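Local coordinates for proline iminopeptidase-related protein (Thermus thermophilus, PDB 2YYS), which is of unknown function but belongs to the peptidase S33 family of alpha/beta hydrolases and may be a peptidase related to proline iminopeptidase, at residues G6-G11 and A89-V94; L221-G226 and E238-L243. All coordinates share one frame; numbering follows the deposited sequence.

Interaction 1 and interaction 2 both pack a helix against the mixed eight-stranded sheet of the alpha/beta hydrolase fold, with centres about 30 Å apart and nearest atoms about 17 Å apart, so they do not touch. They come in series along the chain. Interaction 1 brings the end of helix 78-91 to strand 3-9, an outermost strand that joins the sheet antiparallel to strand 14-20. Interaction 2 sets helix 236-243 against strand 221-226, next to the other outermost strand, 247-250. Helices thus cover the sheet near both of its margins, as in alpha/beta hydrolases generally, with interaction 2 buried in the core and interaction 1 a thin contact at the surface.

Interaction 1: G6-G11 and A89-V94; sequences GYVPVG and AEALGV
Val-8 on edge strand 3-9 meets Ala-91 and Leu-92 at the C-terminal end of helix 78-91, where a helix of the alpha/beta hydrolase fold comes up to the first strand of the sheet. From the strand, CB of Val-8 points toward the helix end and divides the contact between its two methyls. CG1, anti to the backbone N (chi1 177°), meets CB of Ala-91 at 3.8 Å, methyl to methyl. CG2, lying beside the backbone N, is turned to CD2 of Leu-92 at a looser 4.5 Å. The same valine also touches Leu-88 one turn earlier in the helix and Val-17 on strand 14-20, and a glycerol, probably from the crystallisation liquor, lies about 4 Å from its side chain. Leu-92 also touches Val-56 on strand 54-58, the third strand across the sheet, so the helix end spans more than the edge strand. No hydrogen bond crosses between the segments, and the join is a small apolar one. Just beyond the touching residues the helix closes in a Schellman motif: Gly-93 takes a positive phi of 72°, its N bonds to Glu-90 O, and Val-94 N reaches Ala-89 O at 2.9 Å.

Interaction 2: L221-G226 and E238-L243; sequences LYVLVG and EVASRL
With CG beside the backbone N (chi1 -65°) and an extended second torsion, Leu-243 turns both its methyls to Leu-221, whose chi1 of -150° and second torsion near +60° present CD2 to them. The two side chains meet at a slant: CD2 of Leu-221 sits 3.7 Å from CD1 of Leu-243 and 4.0 Å from CD2 of Leu-243, and it also comes near the CB and CG of that residue. Two residues along the strand, Val-223 uses a single branch, CG2, which lies beside its backbone N. This methyl touches CB of Ala-240 at 4.2 Å and CG1 of Val-239 at 4.3 Å. The pairs belong to a beta-alpha-beta crossover formed by strand 221-226, helix 236-243 and strand 247-250. Strand and helix segments run nearly antiparallel, at 168°, with their axes 9.0 Å apart at closest approach. Ile-247 on the following strand touches both Val-223 and Ala-240, while Leu-124 on strand 119-125 meets Leu-243. All five residues that touch across the contact are buried and meet through aliphatic carbon, with no hydrogen bond between the segments, so what passes directly between them is apolar burial, close at the leucines and looser at Val-223, with no polar group to set the register.

Interaction 1: G6-G11 and A89-V94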
ATOM      1  N   GLY A   6       3.536 -15.955  12.723  1.00 19.68           N
ATOM      2  CA  GLY A   6       4.573 -15.781  13.722  1.00 20.19           C
ATOM      3  C   GLY A   6       5.366 -14.498  13.537  1.00 20.53           C
ATOM      4  O   GLY A   6       5.064 -13.671  12.676  1.00 21.20           O
ATOM      5  N   TYR A   7       6.369 -14.317  14.378  1.00 20.59           N
ATOM      6  CA  TYR A   7       7.320 -13.241  14.216  1.00 20.95           C
ATOM      7  C   TYR A   7       8.506 -13.832  13.477  1.00 21.20           C
ATOM      8  O   TYR A   7       9.054 -14.845  13.891  1.00 21.37           O
ATOM      9  CB  TYR A   7       7.769 -12.704  15.581  1.00 20.88           C
ATOM     10  CG  TYR A   7       6.931 -11.593  16.169  1.00 21.31           C
ATOM     11  CD1 TYR A   7       5.739 -11.184  15.596  1.00 22.15           C
ATOM     12  CD2 TYR A   7       7.347 -10.941  17.321  1.00 23.80           C
ATOM     13  CE1 TYR A   7       4.996 -10.142  16.147  1.00 22.89           C
ATOM     14  CE2 TYR A   7       6.609  -9.905  17.876  1.00 23.20           C
ATOM     15  CZ  TYR A   7       5.439  -9.510  17.288  1.00 22.24           C
ATOM     16  OH  TYR A   7       4.724  -8.476  17.842  1.00 19.87           O
ATOM     17  N   VAL A   8       8.890 -13.191  12.383  1.00 21.82           N
ATOM     18  CA  VAL A   8      10.041 -13.597  11.593  1.00 22.27           C
ATOM     19  C   VAL A   8      11.143 -12.549  11.743  1.00 23.08           C
ATOM     20  O   VAL A   8      10.953 -11.406  11.329  1.00 22.18           O
ATOM     21  CB  VAL A   8       9.661 -13.716  10.111  1.00 21.96           C
ATOM     22  CG1 VAL A   8      10.868 -14.060   9.281  1.00 22.07           C
ATOM     23  CG2 VAL A   8       8.558 -14.758   9.925  1.00 21.76           C
ATOM     24  N   PRO A   9      12.285 -12.930  12.331  1.00 24.82           N
ATOM     25  CA  PRO A   9      13.455 -12.048  12.374  1.00 26.14           C
ATOM     26  C   PRO A   9      13.992 -11.738  10.983  1.00 27.56           C
ATOM     27  O   PRO A   9      14.145 -12.634  10.157  1.00 27.68           O
ATOM     28  CB  PRO A   9      14.494 -12.854  13.178  1.00 26.28           C
ATOM     29  CG  PRO A   9      13.698 -13.882  13.929  1.00 25.88           C
ATOM     30  CD  PRO A   9      12.546 -14.213  13.017  1.00 24.87           C
ATOM     31  N   VAL A  10      14.273 -10.465  10.758  1.00 29.02           N
ATOM     32  CA  VAL A  10      14.752  -9.962   9.482  1.00 31.17           C
ATOM     33  C   VAL A  10      16.102  -9.212   9.646  1.00 32.18           C
ATOM     34  O   VAL A  10      16.635  -8.682   8.683  1.00 33.24           O
ATOM     35  CB  VAL A  10      13.602  -9.120   8.823  1.00 31.41           C
ATOM     36  CG1 VAL A  10      14.083  -7.923   8.058  1.00 33.56           C
ATOM     37  CG2 VAL A  10      12.749 -10.011   7.924  1.00 31.16           C
ATOM     38  N   GLY A  11      16.688  -9.243  10.848  1.00 33.28           N
ATOM     39  CA  GLY A  11      17.948  -8.566  11.130  1.00 33.44           C
ATOM     40  C   GLY A  11      17.761  -7.371  12.044  1.00 33.80           C
ATOM     41  O   GLY A  11      17.978  -7.452  13.254  1.00 34.17           O
ATOM     42  N   ALA A  89      11.406 -12.655   2.279  1.00 21.55           N
ATOM     43  CA  ALA A  89      11.258 -13.685   1.243  1.00 22.17           C
ATOM     44  C   ALA A  89      12.315 -14.783   1.401  1.00 22.45           C
ATOM     45  O   ALA A  89      12.014 -15.971   1.284  1.00 22.05           O
ATOM     46  CB  ALA A  89      11.342 -13.065  -0.149  1.00 22.19           C
ATOM     47  N   GLU A  90      13.543 -14.375   1.700  1.00 23.32           N
ATOM     48  CA  GLU A  90      14.643 -15.322   1.853  1.00 24.43           C
ATOM     49  C   GLU A  90      14.476 -16.144   3.127  1.00 24.19           C
ATOM     50  O   GLU A  90      14.755 -17.332   3.123  1.00 24.44           O
ATOM     51  CB  GLU A  90      15.994 -14.601   1.795  1.00 24.98           C
ATOM     52  CG  GLU A  90      16.334 -14.180   0.359  1.00 28.52           C
ATOM     53  CD  GLU A  90      17.437 -13.131   0.240  1.00 33.19           C
ATOM     54  OE1 GLU A  90      18.088 -12.813   1.271  1.00 35.81           O
ATOM     55  OE2 GLU A  90      17.652 -12.632  -0.902  1.00 35.20           O
ATOM     56  N   ALA A  91      13.962 -15.525   4.188  1.00 24.02           N
ATOM     57  CA  ALA A  91      13.702 -16.233   5.440  1.00 23.93           C
ATOM     58  C   ALA A  91      12.643 -17.311   5.232  1.00 23.83           C
ATOM     59  O   ALA A  91      12.725 -18.378   5.825  1.00 23.76           O
ATOM     60  CB  ALA A  91      13.276 -15.255   6.530  1.00 23.83           C
ATOM     61  N   LEU A  92      11.677 -17.046   4.354  1.00 23.69           N
ATOM     62  CA  LEU A  92      10.614 -18.002   4.061  1.00 23.62           C
ATOM     63  C   LEU A  92      10.958 -18.978   2.924  1.00 23.67           C
ATOM     64  O   LEU A  92      10.161 -19.852   2.614  1.00 23.95           O
ATOM     65  CB  LEU A  92       9.310 -17.262   3.736  1.00 23.77           C
ATOM     66  CG  LEU A  92       8.737 -16.331   4.815  1.00 24.04           C
ATOM     67  CD1 LEU A  92       7.492 -15.634   4.268  1.00 23.72           C
ATOM     68  CD2 LEU A  92       8.417 -17.094   6.112  1.00 25.35           C
ATOM     69  N   GLY A  93      12.140 -18.838   2.323  1.00 24.10           N
ATOM     70  CA  GLY A  93      12.586 -19.701   1.238  1.00 24.32           C
ATOM     71  C   GLY A  93      11.854 -19.469  -0.076  1.00 24.66           C
ATOM     72  O   GLY A  93      11.763 -20.369  -0.904  1.00 24.88           O
ATOM     73  N   VAL A  94      11.319 -18.266  -0.266  1.00 24.89           N
ATOM     74  CA  VAL A  94      10.652 -17.892  -1.511  1.00 25.01           C
ATOM     75  C   VAL A  94      11.674 -17.179  -2.401  1.00 25.47           C
ATOM     76  O   VAL A  94      12.288 -16.204  -1.978  1.00 25.83           O
ATOM     77  CB  VAL A  94       9.451 -16.963  -1.242  1.00 24.96           C
ATOM     78  CG1 VAL A  94       8.789 -16.533  -2.547  1.00 24.90           C
ATOM     79  CG2 VAL A  94       8.431 -17.649  -0.326  1.00 24.70           C
TER

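Interaction 2: L221-G226 and E238-L243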
ATOM      1  N   LEU A 221       2.295  -5.114 -14.569  1.00 21.43           N
ATOM      2  CA  LEU A 221       1.993  -4.131 -13.545  1.00 22.47           C
ATOM      3  C   LEU A 221       0.575  -3.619 -13.823  1.00 22.45           C
ATOM      4  O   LEU A 221       0.236  -3.329 -14.972  1.00 22.76           O
ATOM      5  CB  LEU A 221       3.020  -3.000 -13.642  1.00 22.72           C
ATOM      6  CG  LEU A 221       3.468  -2.181 -12.434  1.00 26.11           C
ATOM      7  CD1 LEU A 221       3.875  -3.034 -11.292  1.00 28.52           C
ATOM      8  CD2 LEU A 221       4.651  -1.311 -12.831  1.00 27.86           C
ATOM      9  N   TYR A 222      -0.244  -3.510 -12.785  1.00 22.16           N
ATOM     10  CA  TYR A 222      -1.623  -3.047 -12.919  1.00 22.62           C
ATOM     11  C   TYR A 222      -1.904  -2.015 -11.837  1.00 21.30           C
ATOM     12  O   TYR A 222      -1.433  -2.148 -10.710  1.00 21.22           O
ATOM     13  CB  TYR A 222      -2.598  -4.217 -12.734  1.00 23.57           C
ATOM     14  CG  TYR A 222      -3.446  -4.563 -13.936  1.00 28.81           C
ATOM     15  CD1 TYR A 222      -2.871  -5.169 -15.048  1.00 34.39           C
ATOM     16  CD2 TYR A 222      -4.830  -4.306 -13.953  1.00 34.05           C
ATOM     17  CE1 TYR A 222      -3.639  -5.511 -16.163  1.00 37.65           C
ATOM     18  CE2 TYR A 222      -5.620  -4.640 -15.071  1.00 36.38           C
ATOM     19  CZ  TYR A 222      -5.012  -5.246 -16.178  1.00 38.80           C
ATOM     20  OH  TYR A 222      -5.748  -5.600 -17.303  1.00 41.92           O
ATOM     21  N   VAL A 223      -2.692  -1.010 -12.182  1.00 19.54           N
ATOM     22  CA  VAL A 223      -3.130  -0.005 -11.242  1.00 18.43           C
ATOM     23  C   VAL A 223      -4.650  -0.094 -11.123  1.00 18.30           C
ATOM     24  O   VAL A 223      -5.361  -0.051 -12.122  1.00 16.64           O
ATOM     25  CB  VAL A 223      -2.726   1.413 -11.683  1.00 18.13           C
ATOM     26  CG1 VAL A 223      -3.280   2.444 -10.723  1.00 17.86           C
ATOM     27  CG2 VAL A 223      -1.198   1.537 -11.785  1.00 17.96           C
ATOM     28  N   LEU A 224      -5.117  -0.241  -9.889  1.00 18.28           N
ATOM     29  CA  LEU A 224      -6.537  -0.230  -9.546  1.00 19.31           C
ATOM     30  C   LEU A 224      -6.749   0.870  -8.538  1.00 18.45           C
ATOM     31  O   LEU A 224      -6.040   0.933  -7.536  1.00 18.07           O
ATOM     32  CB  LEU A 224      -6.960  -1.542  -8.884  1.00 19.92           C
ATOM     33  CG  LEU A 224      -7.428  -2.717  -9.726  1.00 23.65           C
ATOM     34  CD1 LEU A 224      -6.360  -3.165 -10.672  1.00 26.41           C
ATOM     35  CD2 LEU A 224      -7.835  -3.870  -8.807  1.00 25.56           C
ATOM     36  N   VAL A 225      -7.734   1.720  -8.779  1.00 18.15           N
ATOM     37  CA  VAL A 225      -7.959   2.869  -7.917  1.00 18.04           C
ATOM     38  C   VAL A 225      -9.426   3.289  -7.929  1.00 18.05           C
ATOM     39  O   VAL A 225     -10.140   3.078  -8.901  1.00 17.85           O
ATOM     40  CB  VAL A 225      -7.035   4.037  -8.352  1.00 17.97           C
ATOM     41  CG1 VAL A 225      -7.416   4.549  -9.738  1.00 18.99           C
ATOM     42  CG2 VAL A 225      -7.037   5.166  -7.330  1.00 17.82           C
ATOM     43  N   GLY A 226      -9.873   3.898  -6.842  1.00 18.33           N
ATOM     44  CA  GLY A 226     -11.244   4.374  -6.754  1.00 18.61           C
ATOM     45  C   GLY A 226     -11.327   5.761  -7.346  1.00 18.51           C
ATOM     46  O   GLY A 226     -10.486   6.603  -7.072  1.00 17.93           O
ATOM     47  N   GLU A 238      -1.269   9.489 -13.793  1.00 20.92           N
ATOM     48  CA  GLU A 238       0.154   9.757 -14.043  1.00 21.35           C
ATOM     49  C   GLU A 238       1.000   8.512 -13.786  1.00 21.01           C
ATOM     50  O   GLU A 238       1.881   8.183 -14.581  1.00 21.15           O
ATOM     51  CB  GLU A 238       0.689  10.924 -13.177  1.00 21.60           C
ATOM     52  CG  GLU A 238       0.231  12.325 -13.577  1.00 22.65           C
ATOM     53  CD  GLU A 238       0.693  12.734 -14.965  1.00 24.74           C
ATOM     54  OE1 GLU A 238       1.689  12.176 -15.478  1.00 24.35           O
ATOM     55  OE2 GLU A 238       0.052  13.615 -15.562  1.00 26.78           O
ATOM     56  N   VAL A 239       0.726   7.825 -12.682  1.00 20.53           N
ATOM     57  CA  VAL A 239       1.455   6.609 -12.329  1.00 20.42           C
ATOM     58  C   VAL A 239       1.321   5.583 -13.430  1.00 20.11           C
ATOM     59  O   VAL A 239       2.310   5.010 -13.887  1.00 19.77           O
ATOM     60  CB  VAL A 239       0.950   5.997 -10.998  1.00 20.63           C
ATOM     61  CG1 VAL A 239       1.588   4.654 -10.731  1.00 21.39           C
ATOM     62  CG2 VAL A 239       1.247   6.938  -9.845  1.00 21.15           C
ATOM     63  N   ALA A 240       0.092   5.345 -13.857  1.00 19.83           N
ATOM     64  CA  ALA A 240      -0.169   4.323 -14.852  1.00 19.79           C
ATOM     65  C   ALA A 240       0.466   4.684 -16.189  1.00 19.97           C
ATOM     66  O   ALA A 240       1.015   3.829 -16.869  1.00 19.60           O
ATOM     67  CB  ALA A 240      -1.652   4.127 -15.020  1.00 20.21           C
ATOM     68  N   SER A 241       0.396   5.950 -16.571  1.00 19.97           N
ATOM     69  CA  SER A 241       0.878   6.339 -17.896  1.00 20.61           C
ATOM     70  C   SER A 241       2.421   6.307 -17.964  1.00 19.79           C
ATOM     71  O   SER A 241       2.993   5.858 -18.947  1.00 19.31           O
ATOM     72  CB  SER A 241       0.258   7.681 -18.325  1.00 20.84           C
ATOM     73  OG  SER A 241       1.161   8.739 -18.144  1.00 24.72           O
ATOM     74  N   ARG A 242       3.091   6.693 -16.887  1.00 19.45           N
ATOM     75  CA  ARG A 242       4.557   6.639 -16.838  1.00 19.26           C
ATOM     76  C   ARG A 242       5.095   5.197 -16.784  1.00 19.35           C
ATOM     77  O   ARG A 242       6.118   4.889 -17.400  1.00 19.30           O
ATOM     78  CB  ARG A 242       5.081   7.479 -15.668  1.00 19.15           C
ATOM     79  CG  ARG A 242       4.835   8.958 -15.865  1.00 18.89           C
ATOM     80  CD  ARG A 242       4.735   9.768 -14.597  1.00 18.86           C
ATOM     81  NE  ARG A 242       4.411  11.144 -14.939  1.00 20.13           N
ATOM     82  CZ  ARG A 242       5.280  12.051 -15.383  1.00 21.84           C
ATOM     83  NH1 ARG A 242       6.567  11.757 -15.503  1.00 22.05           N
ATOM     84  NH2 ARG A 242       4.862  13.272 -15.687  1.00 21.64           N
ATOM     85  N   LEU A 243       4.377   4.316 -16.082  1.00 18.86           N
ATOM     86  CA  LEU A 243       4.739   2.904 -15.973  1.00 18.88           C
ATOM     87  C   LEU A 243       4.276   2.093 -17.183  1.00 18.78           C
ATOM     88  O   LEU A 243       4.729   0.969 -17.388  1.00 18.65           O
ATOM     89  CB  LEU A 243       4.123   2.297 -14.705  1.00 18.55           C
ATOM     90  CG  LEU A 243       4.614   2.822 -13.365  1.00 18.36           C
ATOM     91  CD1 LEU A 243       3.749   2.270 -12.242  1.00 19.19           C
ATOM     92  CD2 LEU A 243       6.075   2.432 -13.152  1.00 19.55           C
TER